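3-hydroxy-3-methylglutaryl-CoA lyase (Acinetobacter baumannii, PDB 6NDS) belongs to the HMGL-like family of TIM-barrel enzymes and binds a zinc ion and coenzyme A. Local coordinates at residues Pro62-Asn67 against Cys248-Gly253; Leu109-Ser112 against His117-Ala120; Pro23-Gln28 against His215-Arg220. All blocks are in the same frame, centred on the assembly; numbering follows the deposited sequence. Where two conformers were deposited one is given.

Interaction 1: Pro62-Asn67 against Cys248-Gly253; sequences PKAIPN and CPFAPG. With COA (coenzyme A), chain B.
A64 and I65 meet P249 and F250 at the coenzyme A pocket of this TIM barrel, where the loop after strand 53-58 approaches the loop after strand 237-240. The nearest CA atoms, those of I65 and P249, stay 8.1 Å apart, so side chains and one carbonyl make the contact. The F250 ring supplies an edge: A64 O sits near the ring plane, 3.2 Å from F250 CZ, where the slightly positive ring hydrogens would suit a carbonyl oxygen. I65 adds its terminal methyl, with CD1 3.7 Å from F250 CE2 in an oblique approach. The same methyl also touches the pyrrolidine ring, since I65 CD1 lies 3.9 Å from P249 CG; high B factors make P249 the less certain partner. With CG1 anti to the carbonyl carbon (chi1 -53°), I65 sets CG1 3.6 Å from C5P of coenzyme A, and CD1 extends past it to F250 and P249 while still near the ligand. A64 CB covers another part of the ligand, 3.8 Å from its O9P. N121, which packs on C248 and F250, hydrogen-bonds the ligand through OD1. A type I turn from C248 to A251 shapes the second loop. In it, F250 N donates to C248 SG at 3.4 Å, and that sulfur also lies 3.7 Å from C3P of coenzyme A.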
loop_
_atom_site.group_PDB
_atom_site.type_symbol
_atom_site.label_atom_id
_atom_site.label_comp_id
_atom_site.label_asym_id
_atom_site.label_seq_id
_atom_site.Cartn_x
_atom_site.Cartn_y
_atom_site.Cartn_z
ATOM N N PRO A 62 22.690 -24.582 2.056
ATOM C CA PRO A 62 23.256 -23.622 1.101
ATOM C C PRO A 62 22.846 -23.912 -0.331
ATOM O O PRO A 62 22.941 -23.013 -1.175
ATOM C CB PRO A 62 24.770 -23.783 1.300
ATOM C CG PRO A 62 24.922 -25.203 1.746
ATOM C CD PRO A 62 23.714 -25.487 2.608
ATOM N N LYS A 63 22.395 -25.138 -0.633
ATOM C CA LYS A 63 21.866 -25.412 -1.966
ATOM C C LYS A 63 20.500 -24.767 -2.156
ATOM O O LYS A 63 20.159 -24.347 -3.266
ATOM C CB LYS A 63 21.775 -26.917 -2.205
ATOM C CG LYS A 63 23.119 -27.623 -2.246
ATOM C CD LYS A 63 22.929 -29.113 -2.516
ATOM C CE LYS A 63 24.255 -29.843 -2.587
ATOM N NZ LYS A 63 24.062 -31.281 -2.948
ATOM N N ALA A 64 19.715 -24.685 -1.086
ATOM C CA ALA A 64 18.400 -24.058 -1.135
ATOM C C ALA A 64 18.495 -22.536 -1.170
ATOM O O ALA A 64 17.822 -21.887 -1.977
ATOM C CB ALA A 64 17.572 -24.505 0.070
ATOM N N ILE A 65 19.299 -21.948 -0.286
ATOM C CA ILE A 65 19.354 -20.494 -0.137
ATOM C C ILE A 65 20.818 -20.079 -0.089
ATOM O O ILE A 65 21.347 -19.801 0.993
ATOM C CB ILE A 65 18.596 -20.028 1.118
ATOM C CG1 ILE A 65 17.167 -20.587 1.134
ATOM C CG2 ILE A 65 18.562 -18.488 1.227
ATOM C CD1 ILE A 65 16.206 -19.882 0.178
ATOM N N PRO A 66 21.504 -20.027 -1.231
ATOM C CA PRO A 66 22.938 -19.686 -1.204
ATOM C C PRO A 66 23.223 -18.302 -0.660
ATOM O O PRO A 66 24.303 -18.087 -0.102
ATOM C CB PRO A 66 23.365 -19.818 -2.673
ATOM C CG PRO A 66 22.115 -19.875 -3.466
ATOM C CD PRO A 66 21.052 -20.438 -2.568
ATOM N N ASN A 67 22.280 -17.360 -0.774
ATOM C CA ASN A 67 22.528 -16.002 -0.297
ATOM C C ASN A 67 22.711 -15.908 1.213
ATOM O O ASN A 67 23.266 -14.914 1.692
ATOM C CB ASN A 67 21.379 -15.078 -0.692
ATOM C CG ASN A 67 21.520 -14.522 -2.074
ATOM O OD1 ASN A 67 22.609 -14.529 -2.664
ATOM N ND2 ASN A 67 20.414 -14.003 -2.603
ATOM N N CYS A 248 10.194 -15.148 -0.830
ATOM C CA CYS A 248 10.763 -16.494 -0.758
ATOM C C CYS A 248 11.016 -17.023 -2.159
ATOM O O CYS A 248 10.117 -16.956 -3.012
ATOM C CB CYS A 248 9.829 -17.444 -0.006
ATOM S SG CYS A 248 10.325 -19.209 -0.041
ATOM N N PRO A 249 12.213 -17.550 -2.438
ATOM C CA PRO A 249 12.510 -18.023 -3.800
ATOM C C PRO A 249 11.712 -19.245 -4.213
ATOM O O PRO A 249 11.628 -19.524 -5.415
ATOM C CB PRO A 249 14.014 -18.337 -3.747
ATOM C CG PRO A 249 14.525 -17.622 -2.519
ATOM C CD PRO A 249 13.385 -17.640 -1.552
ATOM N N PHE A 250 11.127 -19.979 -3.270
ATOM C CA PHE A 250 10.382 -21.192 -3.578
ATOM C C PHE A 250 8.872 -20.997 -3.502
ATOM O O PHE A 250 8.122 -21.954 -3.723
ATOM C CB PHE A 250 10.836 -22.327 -2.649
ATOM C CG PHE A 250 12.305 -22.627 -2.757
ATOM C CD1 PHE A 250 12.808 -23.277 -3.875
ATOM C CD2 PHE A 250 13.189 -22.236 -1.763
ATOM C CE1 PHE A 250 14.163 -23.545 -3.992
ATOM C CE2 PHE A 250 14.549 -22.505 -1.878
ATOM C CZ PHE A 250 15.033 -23.156 -2.992
ATOM N N ALA A 251 8.412 -19.779 -3.206
ATOM C CA ALA A 251 7.011 -19.423 -3.363
ATOM C C ALA A 251 6.876 -18.587 -4.628
ATOM O O ALA A 251 7.291 -17.417 -4.629
ATOM C CB ALA A 251 6.509 -18.651 -2.143
ATOM N N PRO A 252 6.322 -19.127 -5.717
ATOM C CA PRO A 252 6.407 -18.439 -7.013
ATOM C C PRO A 252 5.730 -17.077 -6.977
ATOM O O PRO A 252 4.635 -16.919 -6.431
ATOM C CB PRO A 252 5.686 -19.394 -7.974
ATOM C CG PRO A 252 5.627 -20.705 -7.259
ATOM C CD PRO A 252 5.537 -20.366 -5.804
ATOM N N GLY A 253 6.398 -16.088 -7.569
ATOM C CA GLY A 253 5.883 -14.734 -7.572
ATOM C C GLY A 253 5.909 -14.032 -6.235
ATOM O O GLY A 253 5.275 -12.981 -6.091
HETATM N N1A COA B . 21.613 -26.368 7.115
HETATM C C2A COA B . 22.630 -26.773 6.340
HETATM N N3A COA B . 22.819 -27.947 5.741
HETATM C C4A COA B . 21.795 -28.777 5.996
HETATM C C5A COA B . 20.679 -28.509 6.760
HETATM C C6A COA B . 20.592 -27.232 7.346
HETATM N N6A COA B . 19.578 -26.843 8.113
HETATM N N7A COA B . 19.842 -29.616 6.795
HETATM C C8A COA B . 20.454 -30.518 6.062
HETATM N N9A COA B . 21.646 -30.065 5.550
HETATM C C1B COA B . 22.603 -30.800 4.719
HETATM C C2B COA B . 23.106 -32.102 5.340
HETATM O O2B COA B . 24.118 -31.944 6.310
HETATM C C3B COA B . 23.548 -32.838 4.078
HETATM O O3B COA B . 24.728 -32.247 3.543
HETATM P P3B COA B . 25.469 -33.275 2.536
HETATM O O7A COA B . 24.815 -33.150 1.172
HETATM O O8A COA B . 25.273 -34.655 3.137
HETATM O O9A COA B . 26.931 -32.868 2.514
HETATM C C4B COA B . 22.328 -32.563 3.215
HETATM O O4B COA B . 21.995 -31.176 3.502
HETATM C C5B COA B . 21.160 -33.421 3.624
HETATM O O5B COA B . 20.047 -33.154 2.758
HETATM P P1A COA B . 18.602 -33.573 3.296
HETATM O O1A COA B . 18.632 -33.737 4.779
HETATM O O2A COA B . 18.038 -34.658 2.439
HETATM O O3A COA B . 17.842 -32.200 2.984
HETATM P P2A COA B . 17.375 -31.526 1.614
HETATM O O4A COA B . 16.175 -32.259 1.112
HETATM O O5A COA B . 18.543 -31.341 0.703
HETATM O O6A COA B . 16.955 -30.077 2.161
HETATM C CBP COA B . 16.152 -28.590 3.848
HETATM C CCP COA B . 15.982 -29.973 3.230
HETATM C CDP COA B . 15.037 -28.324 4.865
HETATM C CEP COA B . 17.507 -28.525 4.563
HETATM C CAP COA B . 16.099 -27.567 2.711
HETATM O OAP COA B . 14.933 -27.800 1.935
HETATM C C9P COA B . 16.087 -26.126 3.193
HETATM O O9P COA B . 17.095 -25.621 3.677
HETATM N N8P COA B . 14.950 -25.464 3.046
HETATM C C7P COA B . 14.738 -24.120 3.567
HETATM C C6P COA B . 14.619 -23.111 2.454
HETATM C C5P COA B . 14.241 -21.741 2.974
HETATM O O5P COA B . 14.857 -21.230 3.907
HETATM N N4P COA B . 13.221 -21.129 2.360
HETATM C C3P COA B . 12.830 -19.748 2.604
HETATM C C2P COA B . 12.458 -19.501 4.046
HETATM S S1P COA B . 11.198 -20.663 4.629
#

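Interaction 2: Leu109-Ser112 against His117-Ala120; sequences LVLS and HNLA
S112 ends strand 106-112 and engages H117 and N118 in the TIM barrel; the contact ties the short helix 115-122, which lies between strand 106-112 and helix 126-140, to the strand end. The link is tight: the CA atoms of S112 and N118 are 5.0 Å apart, and every touching residue is buried.

Direct hydrogen bonds come first. S112 N donates to N118 OD1 over 2.8 Å, nearly straight at 165°, although the donor is tilted 33° from the plane of the side-chain carbonyl. The hydroxyl makes a second bond, S112 OG to H117 ND1 at 2.6 Å, meeting the imidazole at its edge and in the ring plane; either atom could be the donor. This second bond depends on OG lying anti to the carbonyl carbon (chi1 -57°), beside the backbone N, so that the serine presents N-H and hydroxyl to neighbouring helix residues.

One water adds a bridge. Water 1 donates to N118 OD1 and is 2.7 Å from S112 OG, completing a closed circuit through the serine backbone and side chain. N118 OD1 thus accepts two bonds, while its ND2 is held by M124 O and S129 OG, so the amide is fixed at both ends. H117 N is bonded to S114 OG, and the imidazole also packs on T152 and A251.

Van der Waals packing is slight by comparison. N118 OD1 rests against the strand just before the serine, 3.3 Å from L111 CA. L111 itself turns its side chain to K126, S129 and F130 of helix 126-140, leaving its CB as the one side-chain atom near the amide, 3.4 Å from N118 OD1.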
loop_
_atom_site.group_PDB
_atom_site.type_symbol
_atom_site.label_atom_id
_atom_site.label_comp_id
_atom_site.label_asym_id
_atom_site.label_seq_id
_atom_site.Cartn_x
_atom_site.Cartn_y
_atom_site.Cartn_z
ATOM N N LEU A 109 11.312 -21.556 14.160
ATOM C CA LEU A 109 10.957 -22.761 13.419
ATOM C C LEU A 109 9.888 -22.417 12.392
ATOM O O LEU A 109 8.964 -21.661 12.682
ATOM C CB LEU A 109 10.424 -23.841 14.363
ATOM C CG LEU A 109 11.053 -24.045 15.746
ATOM C CD1 LEU A 109 10.499 -25.304 16.400
ATOM C CD2 LEU A 109 12.551 -24.127 15.663
ATOM N N VAL A 110 10.005 -22.980 11.186
ATOM C CA VAL A 110 9.085 -22.629 10.106
ATOM C C VAL A 110 8.573 -23.881 9.404
ATOM O O VAL A 110 9.359 -24.740 8.996
ATOM C CB VAL A 110 9.745 -21.689 9.079
ATOM C CG1 VAL A 110 8.765 -21.379 7.933
ATOM C CG2 VAL A 110 10.202 -20.398 9.744
ATOM N N LEU A 111 7.254 -23.962 9.234
ATOM C CA LEU A 111 6.647 -24.870 8.269
ATOM C C LEU A 111 5.471 -24.144 7.620
ATOM O O LEU A 111 5.047 -23.080 8.081
ATOM C CB LEU A 111 6.219 -26.200 8.914
ATOM C CG LEU A 111 4.799 -26.331 9.465
ATOM C CD1 LEU A 111 4.525 -27.795 9.836
ATOM C CD2 LEU A 111 4.558 -25.410 10.656
ATOM N N SER A 112 4.966 -24.695 6.514
ATOM C CA SER A 112 3.837 -24.103 5.799
ATOM C C SER A 112 2.545 -24.856 6.093
ATOM O O SER A 112 2.549 -26.079 6.228
ATOM C CB SER A 112 4.091 -24.099 4.287
ATOM O OG SER A 112 5.293 -23.405 3.987
ATOM N N HIS A 117 3.338 -26.348 -0.502
ATOM C CA HIS A 117 4.388 -25.370 -0.264
ATOM C C HIS A 117 5.450 -25.904 0.695
ATOM O O HIS A 117 6.639 -25.617 0.526
ATOM C CB HIS A 117 3.781 -24.070 0.268
ATOM C CG HIS A 117 4.756 -22.941 0.345
ATOM N ND1 HIS A 117 5.434 -22.622 1.502
ATOM C CD2 HIS A 117 5.168 -22.055 -0.592
ATOM C CE1 HIS A 117 6.228 -21.591 1.273
ATOM N NE2 HIS A 117 6.081 -21.224 0.013
ATOM N N ASN A 118 5.048 -26.666 1.718
ATOM C CA ASN A 118 6.051 -27.225 2.621
ATOM C C ASN A 118 6.978 -28.183 1.886
ATOM O O ASN A 118 8.192 -28.194 2.127
ATOM C CB ASN A 118 5.383 -27.934 3.802
ATOM C CG ASN A 118 6.245 -27.891 5.055
ATOM O OD1 ASN A 118 6.491 -26.817 5.616
ATOM N ND2 ASN A 118 6.728 -29.049 5.486
ATOM N N LEU A 119 6.428 -28.998 0.988
ATOM C CA LEU A 119 7.274 -29.883 0.190
ATOM C C LEU A 119 8.175 -29.087 -0.753
ATOM O O LEU A 119 9.354 -29.417 -0.916
ATOM C CB LEU A 119 6.409 -30.870 -0.591
ATOM C CG LEU A 119 5.741 -31.978 0.226
ATOM C CD1 LEU A 119 4.621 -32.632 -0.571
ATOM C CD2 LEU A 119 6.778 -33.019 0.652
ATOM N N ALA A 120 7.648 -28.028 -1.372
ATOM C CA ALA A 120 8.461 -27.243 -2.300
ATOM C C ALA A 120 9.588 -26.506 -1.584
ATOM O O ALA A 120 10.677 -26.345 -2.144
ATOM C CB ALA A 120 7.587 -26.237 -3.048
HETATM O O HOH W 1 7.735 -24.347 4.601
#

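Interaction 3: Pro23-Gln28 against His215-Arg220; sequences PRDGLQ and HFHNTR. With ZN (zinc ion), chain H; COA (coenzyme A), chain B.
D25 and H217 have the closest CA atoms, yet these remain 10.3 Å apart: helix 22-28, with a wider pi-type turn at 23-26, faces strand 212-216 and the loop that follows, across a zinc ion in the TIM barrel. The metal takes D25 OD2 at 2.1 Å, with H215 NE2 and H217 NE2 each 2.2 Å away; water 2 and two atoms from elsewhere bring it to six coordinating atoms. Carboxylate and H215 ring are nearly coplanar (18°), whereas the H217 ring is turned by 66°. Water 2 also donates to D25 OD1 at 2.7 Å. Second-shell bonds orient the histidines: D239 holds H215 ND1 and S255 O holds H217 ND1. N257 ND2 hydrogen-bonds D25 OD2. R24 lays its guanidinium face over D25 CB and is salt-bridged to E55 through NE. Its NH1 donates to Q28 OE1 at 3.0 Å, from above the amide plane. The 2.9 Å between D25 OD2 and H215 NE2 reflects their common metal, not a hydrogen bond. Coordination thus joins the helix to the strand and its following loop; the salt bridge R24 NH2 to D25 OD2 (3.4 Å), the oxygen well out of the guanidinium plane, acts through charge alone.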
loop_
_atom_site.group_PDB
_atom_site.type_symbol
_atom_site.label_atom_id
_atom_site.label_comp_id
_atom_site.label_asym_id
_atom_site.label_seq_id
_atom_site.Cartn_x
_atom_site.Cartn_y
_atom_site.Cartn_z
ATOM N N PRO A 23 17.605 -8.728 6.989
ATOM C CA PRO A 23 18.821 -9.528 6.783
ATOM C C PRO A 23 18.537 -10.957 6.405
ATOM O O PRO A 23 19.448 -11.634 5.923
ATOM C CB PRO A 23 19.541 -9.450 8.136
ATOM C CG PRO A 23 18.988 -8.184 8.793
ATOM C CD PRO A 23 17.542 -8.203 8.368
ATOM N N ARG A 24 17.315 -11.443 6.634
ATOM C CA ARG A 24 16.951 -12.818 6.316
ATOM C C ARG A 24 15.966 -12.826 5.142
ATOM O O ARG A 24 16.341 -13.203 4.029
ATOM C CB ARG A 24 16.367 -13.494 7.561
ATOM C CG ARG A 24 16.245 -15.031 7.498
ATOM C CD ARG A 24 15.072 -15.499 6.633
ATOM N NE ARG A 24 13.774 -15.085 7.176
ATOM C CZ ARG A 24 12.617 -15.274 6.551
ATOM N NH1 ARG A 24 12.595 -15.872 5.364
ATOM N NH2 ARG A 24 11.482 -14.884 7.117
ATOM N N ASP A 25 14.719 -12.399 5.365
ATOM C CA ASP A 25 13.735 -12.415 4.286
ATOM C C ASP A 25 14.168 -11.501 3.152
ATOM O O ASP A 25 13.990 -11.830 1.973
ATOM C CB ASP A 25 12.371 -11.991 4.835
ATOM C CG ASP A 25 11.219 -12.669 4.136
ATOM O OD1 ASP A 25 11.356 -13.102 2.963
ATOM O OD2 ASP A 25 10.148 -12.775 4.766
ATOM N N GLY A 26 14.757 -10.356 3.497
ATOM C CA GLY A 26 15.153 -9.404 2.476
ATOM C C GLY A 26 16.249 -9.936 1.575
ATOM O O GLY A 26 16.177 -9.817 0.354
ATOM N N LEU A 27 17.274 -10.543 2.166
ATOM C CA LEU A 27 18.442 -10.919 1.386
ATOM C C LEU A 27 18.334 -12.296 0.750
ATOM O O LEU A 27 19.054 -12.570 -0.217
ATOM C CB LEU A 27 19.692 -10.866 2.265
ATOM C CG LEU A 27 20.013 -9.475 2.819
ATOM C CD1 LEU A 27 21.360 -9.527 3.495
ATOM C CD2 LEU A 27 20.013 -8.431 1.717
ATOM N N GLN A 28 17.442 -13.162 1.238
ATOM C CA GLN A 28 17.451 -14.532 0.723
ATOM C C GLN A 28 17.103 -14.590 -0.761
ATOM O O GLN A 28 17.580 -15.484 -1.470
ATOM C CB GLN A 28 16.498 -15.406 1.536
ATOM C CG GLN A 28 15.062 -15.023 1.391
ATOM C CD GLN A 28 14.138 -15.811 2.301
ATOM O OE1 GLN A 28 14.578 -16.467 3.255
ATOM N NE2 GLN A 28 12.843 -15.744 2.013
ATOM N N HIS A 215 3.254 -11.553 9.982
ATOM C CA HIS A 215 4.319 -11.384 8.986
ATOM C C HIS A 215 3.659 -11.256 7.609
ATOM O O HIS A 215 3.360 -12.259 6.959
ATOM C CB HIS A 215 5.249 -12.585 9.102
ATOM C CG HIS A 215 6.364 -12.634 8.098
ATOM N ND1 HIS A 215 7.688 -12.506 8.464
ATOM C CD2 HIS A 215 6.364 -12.897 6.766
ATOM C CE1 HIS A 215 8.453 -12.644 7.394
ATOM N NE2 HIS A 215 7.676 -12.877 6.348
ATOM N N PHE A 216 3.404 -10.024 7.166
ATOM C CA PHE A 216 2.701 -9.787 5.905
ATOM C C PHE A 216 3.664 -9.433 4.774
ATOM O O PHE A 216 4.609 -8.662 4.951
ATOM C CB PHE A 216 1.672 -8.654 6.057
ATOM C CG PHE A 216 0.526 -8.978 6.968
ATOM C CD1 PHE A 216 -0.408 -9.947 6.617
ATOM C CD2 PHE A 216 0.334 -8.269 8.145
ATOM C CE1 PHE A 216 -1.492 -10.234 7.458
ATOM C CE2 PHE A 216 -0.757 -8.539 8.979
ATOM C CZ PHE A 216 -1.667 -9.528 8.635
ATOM N N HIS A 217 3.424 -10.003 3.604
ATOM C CA HIS A 217 4.060 -9.511 2.391
ATOM C C HIS A 217 3.064 -8.623 1.638
ATOM O O HIS A 217 1.847 -8.699 1.849
ATOM C CB HIS A 217 4.564 -10.683 1.532
ATOM C CG HIS A 217 5.778 -11.376 2.098
ATOM N ND1 HIS A 217 7.050 -11.176 1.595
ATOM C CD2 HIS A 217 5.916 -12.261 3.114
ATOM C CE1 HIS A 217 7.915 -11.906 2.277
ATOM N NE2 HIS A 217 7.255 -12.565 3.215
ATOM N N ASN A 218 3.594 -7.733 0.791
ATOM C CA ASN A 218 2.797 -6.680 0.163
ATOM C C ASN A 218 2.472 -6.976 -1.305
ATOM O O ASN A 218 2.239 -6.050 -2.099
ATOM C CB ASN A 218 3.515 -5.335 0.280
ATOM C CG ASN A 218 2.598 -4.159 -0.029
ATOM O OD1 ASN A 218 1.438 -4.134 0.393
ATOM N ND2 ASN A 218 3.109 -3.187 -0.778
ATOM N N THR A 219 2.388 -8.263 -1.659
ATOM C CA THR A 219 2.329 -8.684 -3.058
ATOM C C THR A 219 1.145 -8.080 -3.793
ATOM O O THR A 219 1.250 -7.796 -4.993
ATOM C CB THR A 219 2.270 -10.210 -3.107
ATOM O OG1 THR A 219 3.278 -10.721 -2.231
ATOM C CG2 THR A 219 2.491 -10.731 -4.524
ATOM N N ARG A 220 0.012 -7.898 -3.109
ATOM C CA ARG A 220 -1.153 -7.304 -3.751
ATOM C C ARG A 220 -1.523 -5.965 -3.130
ATOM O O ARG A 220 -2.651 -5.488 -3.295
ATOM C CB ARG A 220 -2.316 -8.299 -3.747
ATOM C CG ARG A 220 -2.007 -9.393 -4.794
ATOM C CD ARG A 220 -2.753 -10.672 -4.630
ATOM N NE ARG A 220 -2.251 -11.671 -5.579
ATOM C CZ ARG A 220 -1.415 -12.659 -5.270
ATOM N NH1 ARG A 220 -0.982 -12.811 -4.025
ATOM N NH2 ARG A 220 -1.034 -13.511 -6.207
HETATM ZN ZN ZN H . 8.399 -13.881 4.554
HETATM N N1A COA B . 21.613 -26.368 7.115
HETATM C C2A COA B . 22.630 -26.773 6.340
HETATM N N3A COA B . 22.819 -27.947 5.741
HETATM C C4A COA B . 21.795 -28.777 5.996
HETATM C C5A COA B . 20.679 -28.509 6.760
HETATM C C6A COA B . 20.592 -27.232 7.346
HETATM N N6A COA B . 19.578 -26.843 8.113
HETATM N N7A COA B . 19.842 -29.616 6.795
HETATM C C8A COA B . 20.454 -30.518 6.062
HETATM N N9A COA B . 21.646 -30.065 5.550
HETATM C C1B COA B . 22.603 -30.800 4.719
HETATM C C2B COA B . 23.106 -32.102 5.340
HETATM O O2B COA B . 24.118 -31.944 6.310
HETATM C C3B COA B . 23.548 -32.838 4.078
HETATM O O3B COA B . 24.728 -32.247 3.543
HETATM P P3B COA B . 25.469 -33.275 2.536
HETATM O O7A COA B . 24.815 -33.150 1.172
HETATM O O8A COA B . 25.273 -34.655 3.137
HETATM O O9A COA B . 26.931 -32.868 2.514
HETATM C C4B COA B . 22.328 -32.563 3.215
HETATM O O4B COA B . 21.995 -31.176 3.502
HETATM C C5B COA B . 21.160 -33.421 3.624
HETATM O O5B COA B . 20.047 -33.154 2.758
HETATM P P1A COA B . 18.602 -33.573 3.296
HETATM O O1A COA B . 18.632 -33.737 4.779
HETATM O O2A COA B . 18.038 -34.658 2.439
HETATM O O3A COA B . 17.842 -32.200 2.984
HETATM P P2A COA B . 17.375 -31.526 1.614
HETATM O O4A COA B . 16.175 -32.259 1.112
HETATM O O5A COA B . 18.543 -31.341 0.703
HETATM O O6A COA B . 16.955 -30.077 2.161
HETATM C CBP COA B . 16.152 -28.590 3.848
HETATM C CCP COA B . 15.982 -29.973 3.230
HETATM C CDP COA B . 15.037 -28.324 4.865
HETATM C CEP COA B . 17.507 -28.525 4.563
HETATM C CAP COA B . 16.099 -27.567 2.711
HETATM O OAP COA B . 14.933 -27.800 1.935
HETATM C C9P COA B . 16.087 -26.126 3.193
HETATM O O9P COA B . 17.095 -25.621 3.677
HETATM N N8P COA B . 14.950 -25.464 3.046
HETATM C C7P COA B . 14.738 -24.120 3.567
HETATM C C6P COA B . 14.619 -23.111 2.454
HETATM C C5P COA B . 14.241 -21.741 2.974
HETATM O O5P COA B . 14.857 -21.230 3.907
HETATM N N4P COA B . 13.221 -21.129 2.360
HETATM C C3P COA B . 12.830 -19.748 2.604
HETATM C C2P COA B . 12.458 -19.501 4.046
HETATM S S1P COA B . 11.198 -20.663 4.629
HETATM O O HOH W 2 9.307 -14.841 2.776
#

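In the fold
Interactions 2 and 3 are buried and each involves a strand of the same parallel barrel sheet, 106-112 and 212-216, but their nearest atoms are about 6 Å apart. Interaction 1 is only partly buried, joins two loops, and touches both others: A251 packs on H117 of interaction 2, while C248 and I65 pack on Q28 of interaction 3. Chemistry follows place. In the partly exposed loops, 62-67 and 248-253 meet through apolar groups and a ring edge; the local strand-helix link of interaction 2 relies on hydrogen bonds and one water; nearest the chain centre, interaction 3 relies on metal coordination. Interactions 1 and 3 both border coenzyme A.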